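Local coordinates for uncharacterized protein Atu2773 (Agrobacterium tumefaciens, PDB 2QV5) that is of unknown function but carries a divergent polysaccharide deacetylase domain, and so may resemble enzymes that remove acetyl groups from carbohydrates, at residues R22-A27 against G238-G243; R205-R208 against Q212-G215. All blocks are in the same frame, centred on the assembly; numbering follows the deposited sequence. Where two conformers were deposited one is given.

Contacts 1 and 2 lie on the same side of the molecule's centre, about 13 Å apart between their centres, and both reach the same parallel sheet. Strand 30-39 is what they share: it runs beside strand 212-218, which belongs to contact 2, and also pairs with strand 239-241, which belongs to contact 1. Contact 1 joins a segment near the start of the chain to one near its end, with both segments of contact 2 between them in sequence. Contact 1 holds the loop before strand 30-39 against strand 239-241, and contact 2 packs the end of helix 193-210 on strand 212-218, on neighbouring parts of one sheet.

Contact 1. Residues R22-A27 against G238-G243; sequences RPWSGA and GIEIVG
E240 reaches across to S25 and takes two hydrogen bonds on its carboxylate. The backbone N of S25 donates to E240 OE2 at 2.8 Å, on the syn side and 18° out of the carboxylate plane, while S25 OG donates to the syn lone pair of E240 OE1 at 2.5 Å. Beside this pair, W24 CB rests on V242 CG1 at 3.6 Å, and the carboxylate comes to the edge of the indole, their planes 67° apart.

E240 gets there on an extended chain, with CG opposite the backbone N (chi1 -177°). S25 OG also accepts from A27 N at 3.2 Å, an ST turn that probably helps to keep the hydroxyl beside the glutamate. One water can donate to E240 OE1 or A27 O; another accepts from G243 N at 2.7 Å and can donate to R22 O. Further out, the W24 ring makes a cation-pi contact with R31, and E240 and V242 hydrogen-bond through their backbones to strand 30-39.

Gripped by a backbone N-H, a hydroxyl and probably a water, the E240 carboxylate is probably ionised, fixing the loop before strand 30-39 against strand 239-241 largely by polar bonds.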
loop_
_atom_site.group_PDB
_atom_site.type_symbol
_atom_site.label_atom_id
_atom_site.label_comp_id
_atom_site.label_asym_id
_atom_site.label_seq_id
_atom_site.Cartn_x
_atom_site.Cartn_y
_atom_site.Cartn_z
ATOM N N ARG A 22 -3.183 -6.772 -10.699
ATOM C CA ARG A 22 -2.245 -7.474 -11.575
ATOM C C ARG A 22 -2.579 -8.982 -11.601
ATOM O O ARG A 22 -2.654 -9.615 -10.545
ATOM C CB ARG A 22 -0.792 -7.225 -11.166
ATOM C CG ARG A 22 0.192 -8.069 -11.974
ATOM C CD ARG A 22 1.616 -7.827 -11.561
ATOM N NE ARG A 22 2.489 -8.729 -12.293
ATOM C CZ ARG A 22 2.912 -8.534 -13.540
ATOM N NH1 ARG A 22 2.562 -7.442 -14.222
ATOM N NH2 ARG A 22 3.694 -9.444 -14.111
ATOM N N PRO A 23 -2.787 -9.553 -12.806
ATOM C CA PRO A 23 -3.036 -10.999 -12.917
ATOM C C PRO A 23 -1.846 -11.832 -12.444
ATOM O O PRO A 23 -0.706 -11.390 -12.518
ATOM C CB PRO A 23 -3.269 -11.225 -14.418
ATOM C CG PRO A 23 -3.437 -9.902 -15.014
ATOM C CD PRO A 23 -2.788 -8.890 -14.122
ATOM N N TRP A 24 -2.124 -13.022 -11.928
ATOM C CA TRP A 24 -1.084 -13.923 -11.464
ATOM C C TRP A 24 -1.454 -15.324 -11.956
ATOM O O TRP A 24 -2.489 -15.480 -12.599
ATOM C CB TRP A 24 -0.935 -13.842 -9.931
ATOM C CG TRP A 24 -2.160 -14.256 -9.153
ATOM C CD1 TRP A 24 -3.331 -13.551 -9.007
ATOM C CD2 TRP A 24 -2.331 -15.472 -8.413
ATOM N NE1 TRP A 24 -4.219 -14.264 -8.231
ATOM C CE2 TRP A 24 -3.629 -15.442 -7.849
ATOM C CE3 TRP A 24 -1.508 -16.586 -8.168
ATOM C CZ2 TRP A 24 -4.132 -16.490 -7.056
ATOM C CZ3 TRP A 24 -2.012 -17.632 -7.381
ATOM C CH2 TRP A 24 -3.308 -17.572 -6.834
ATOM N N SER A 25 -0.617 -16.327 -11.685
ATOM C CA SER A 25 -0.795 -17.651 -12.312
ATOM C C SER A 25 -2.094 -18.371 -11.932
ATOM O O SER A 25 -2.636 -19.117 -12.736
ATOM C CB SER A 25 0.399 -18.567 -12.031
ATOM O OG SER A 25 0.366 -19.010 -10.686
ATOM N N GLY A 26 -2.580 -18.152 -10.712
ATOM C CA GLY A 26 -3.752 -18.876 -10.203
ATOM C C GLY A 26 -3.400 -20.196 -9.520
ATOM O O GLY A 26 -4.238 -20.792 -8.833
ATOM N N ALA A 27 -2.154 -20.635 -9.699
ATOM C CA ALA A 27 -1.656 -21.910 -9.189
ATOM C C ALA A 27 -1.370 -21.918 -7.689
ATOM O O ALA A 27 -1.025 -20.891 -7.084
ATOM C CB ALA A 27 -0.410 -22.343 -9.970
ATOM N N GLY A 238 10.207 -21.596 -5.459
ATOM C CA GLY A 238 8.754 -21.848 -5.383
ATOM C C GLY A 238 7.878 -20.713 -4.862
ATOM O O GLY A 238 6.780 -20.958 -4.351
ATOM N N ILE A 239 8.351 -19.476 -4.993
ATOM C CA ILE A 239 7.599 -18.298 -4.535
ATOM C C ILE A 239 7.122 -17.492 -5.734
ATOM O O ILE A 239 7.935 -17.088 -6.563
ATOM C CB ILE A 239 8.459 -17.395 -3.617
ATOM C CG1 ILE A 239 8.773 -18.116 -2.299
ATOM C CG2 ILE A 239 7.758 -16.060 -3.323
ATOM C CD1 ILE A 239 10.052 -17.663 -1.666
ATOM N N GLU A 240 5.811 -17.287 -5.833
ATOM C CA GLU A 240 5.258 -16.359 -6.811
ATOM C C GLU A 240 5.028 -14.985 -6.168
ATOM O O GLU A 240 4.329 -14.872 -5.157
ATOM C CB GLU A 240 3.959 -16.903 -7.427
ATOM C CG GLU A 240 3.379 -15.987 -8.530
ATOM C CD GLU A 240 2.295 -16.630 -9.388
ATOM O OE1 GLU A 240 1.890 -17.778 -9.103
ATOM O OE2 GLU A 240 1.858 -15.982 -10.375
ATOM N N ILE A 241 5.618 -13.940 -6.747
ATOM C CA ILE A 241 5.307 -12.559 -6.309
ATOM C C ILE A 241 4.029 -12.073 -7.002
ATOM O O ILE A 241 3.943 -12.071 -8.230
ATOM C CB ILE A 241 6.478 -11.566 -6.577
ATOM C CG1 ILE A 241 7.841 -12.183 -6.177
ATOM C CG2 ILE A 241 6.202 -10.193 -5.916
ATOM C CD1 ILE A 241 8.054 -12.391 -4.692
ATOM N N VAL A 242 3.024 -11.719 -6.212
ATOM C CA VAL A 242 1.729 -11.324 -6.748
ATOM C C VAL A 242 1.368 -9.926 -6.257
ATOM O O VAL A 242 1.916 -9.466 -5.255
ATOM C CB VAL A 242 0.608 -12.334 -6.359
ATOM C CG1 VAL A 242 0.963 -13.747 -6.833
ATOM C CG2 VAL A 242 0.357 -12.346 -4.846
ATOM N N GLY A 243 0.461 -9.251 -6.958
ATOM C CA GLY A 243 -0.091 -7.973 -6.472
ATOM C C GLY A 243 -0.788 -8.141 -5.130
ATOM O O GLY A 243 -1.280 -9.232 -4.815
HETATM O O HOH W 1 -0.235 -10.410 -9.349
HETATM O O HOH W 2 2.126 -11.203 -10.651
HETATM O O HOH W 3 1.696 -19.665 -6.945
#

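Contact 2. Residues R205-R208 against Q212-G215; sequences RIAR and QAIG
A207 and A213 meet methyl to methyl, with their CB atoms 3.9 Å apart, and these two residues bury the most surface in the contact. The small side chains let helix and strand come close: A213 points its CB at the helix and brings it to 3.7 Å from A207 N, so the methyl lies against helix backbone as well as against the other methyl. A207 CB in turn lies 4.0 Å from A213 N.

Q212 adds the next largest share, and does so through its backbone. Q212 CA and A207 CA, 4.3 Å apart, are the nearest pair of CA atoms. The CB of Q212 points away from the helix, and its NE2 donates to L247 O. A207 O and Q212 N are 3.4 Å apart at an angle too poor for a hydrogen bond, and no hydrogen bond joins the two segments; the side chains meet by apolar packing, with close backbone approach at Q212.

I206 meets the A213 methyl from a second direction, roughly at right angles to A207. Its CG2 branch, placed opposite the backbone N while CG1 lies beside it (chi1 -61°), touches A213 CB at 4.0 Å, so the alanine methyl is met by side chains from two successive helix residues.

The segments belong to the beta-alpha-beta unit of strand 180-186, helix 193-210 and strand 212-218, at the short connection from the helix into the second strand. I206 also packs on D184 and V185 of the first strand, and A207 on T30 and V32 of strand 30-39. Strand 212-218 lies between those two strands, held by backbone hydrogen bonds from I214 to D184 and V185 and from A213 to R31 and A33, and the end of helix 193-210 packs on all three.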
loop_
_atom_site.group_PDB
_atom_site.type_symbol
_atom_site.label_atom_id
_atom_site.label_comp_id
_atom_site.label_asym_id
_atom_site.label_seq_id
_atom_site.Cartn_x
_atom_site.Cartn_y
_atom_site.Cartn_z
ATOM N N ARG A 205 10.116 -16.877 5.140
ATOM C CA ARG A 205 9.758 -17.813 6.209
ATOM C C ARG A 205 8.268 -17.759 6.578
ATOM O O ARG A 205 7.602 -18.799 6.656
ATOM C CB ARG A 205 10.633 -17.564 7.450
ATOM C CG ARG A 205 10.236 -18.409 8.667
ATOM C CD ARG A 205 11.092 -18.170 9.924
ATOM N NE ARG A 205 11.478 -16.774 10.175
ATOM C CZ ARG A 205 10.707 -15.841 10.735
ATOM N NH1 ARG A 205 9.459 -16.100 11.104
ATOM N NH2 ARG A 205 11.193 -14.624 10.914
ATOM N N ILE A 206 7.755 -16.545 6.800
ATOM C CA ILE A 206 6.336 -16.321 7.114
ATOM C C ILE A 206 5.415 -16.733 5.951
ATOM O O ILE A 206 4.408 -17.401 6.166
ATOM C CB ILE A 206 6.077 -14.842 7.537
ATOM C CG1 ILE A 206 6.887 -14.510 8.794
ATOM C CG2 ILE A 206 4.572 -14.572 7.781
ATOM C CD1 ILE A 206 7.005 -13.036 9.086
ATOM N N ALA A 207 5.777 -16.339 4.730
ATOM C CA ALA A 207 5.065 -16.762 3.525
ATOM C C ALA A 207 5.009 -18.277 3.373
ATOM O O ALA A 207 3.961 -18.808 3.061
ATOM C CB ALA A 207 5.699 -16.152 2.290
ATOM N N ARG A 208 6.130 -18.969 3.588
ATOM C CA ARG A 208 6.149 -20.420 3.401
ATOM C C ARG A 208 5.232 -21.114 4.408
ATOM O O ARG A 208 4.469 -22.009 4.034
ATOM C CB ARG A 208 7.573 -20.990 3.455
ATOM C CG ARG A 208 7.648 -22.437 2.986
ATOM C CD ARG A 208 9.068 -22.902 2.711
ATOM N NE ARG A 208 9.580 -22.355 1.458
ATOM C CZ ARG A 208 10.587 -21.495 1.365
ATOM N NH1 ARG A 208 11.222 -21.088 2.455
ATOM N NH2 ARG A 208 10.976 -21.062 0.172
ATOM N N GLN A 212 1.006 -17.360 2.432
ATOM C CA GLN A 212 1.164 -16.014 1.862
ATOM C C GLN A 212 1.683 -15.017 2.898
ATOM O O GLN A 212 1.500 -15.216 4.105
ATOM C CB GLN A 212 -0.160 -15.509 1.259
ATOM C CG GLN A 212 -1.309 -15.348 2.270
ATOM C CD GLN A 212 -2.641 -14.963 1.636
ATOM O OE1 GLN A 212 -3.169 -15.682 0.787
ATOM N NE2 GLN A 212 -3.205 -13.835 2.073
ATOM N N ALA A 213 2.329 -13.956 2.414
ATOM C CA ALA A 213 2.738 -12.829 3.252
ATOM C C ALA A 213 2.966 -11.548 2.448
ATOM O O ALA A 213 3.230 -11.594 1.248
ATOM C CB ALA A 213 3.996 -13.167 4.051
ATOM N N ILE A 214 2.884 -10.412 3.143
ATOM C CA ILE A 214 3.049 -9.080 2.559
ATOM C C ILE A 214 4.201 -8.365 3.257
ATOM O O ILE A 214 4.231 -8.288 4.486
ATOM C CB ILE A 214 1.767 -8.219 2.704
ATOM C CG1 ILE A 214 0.572 -8.857 1.974
ATOM C CG2 ILE A 214 2.022 -6.777 2.198
ATOM C CD1 ILE A 214 -0.796 -8.266 2.355
ATOM N N GLY A 215 5.160 -7.877 2.469
ATOM C CA GLY A 215 6.227 -7.018 2.965
ATOM C C GLY A 215 6.042 -5.602 2.461
ATOM O O GLY A 215 5.511 -5.393 1.369
#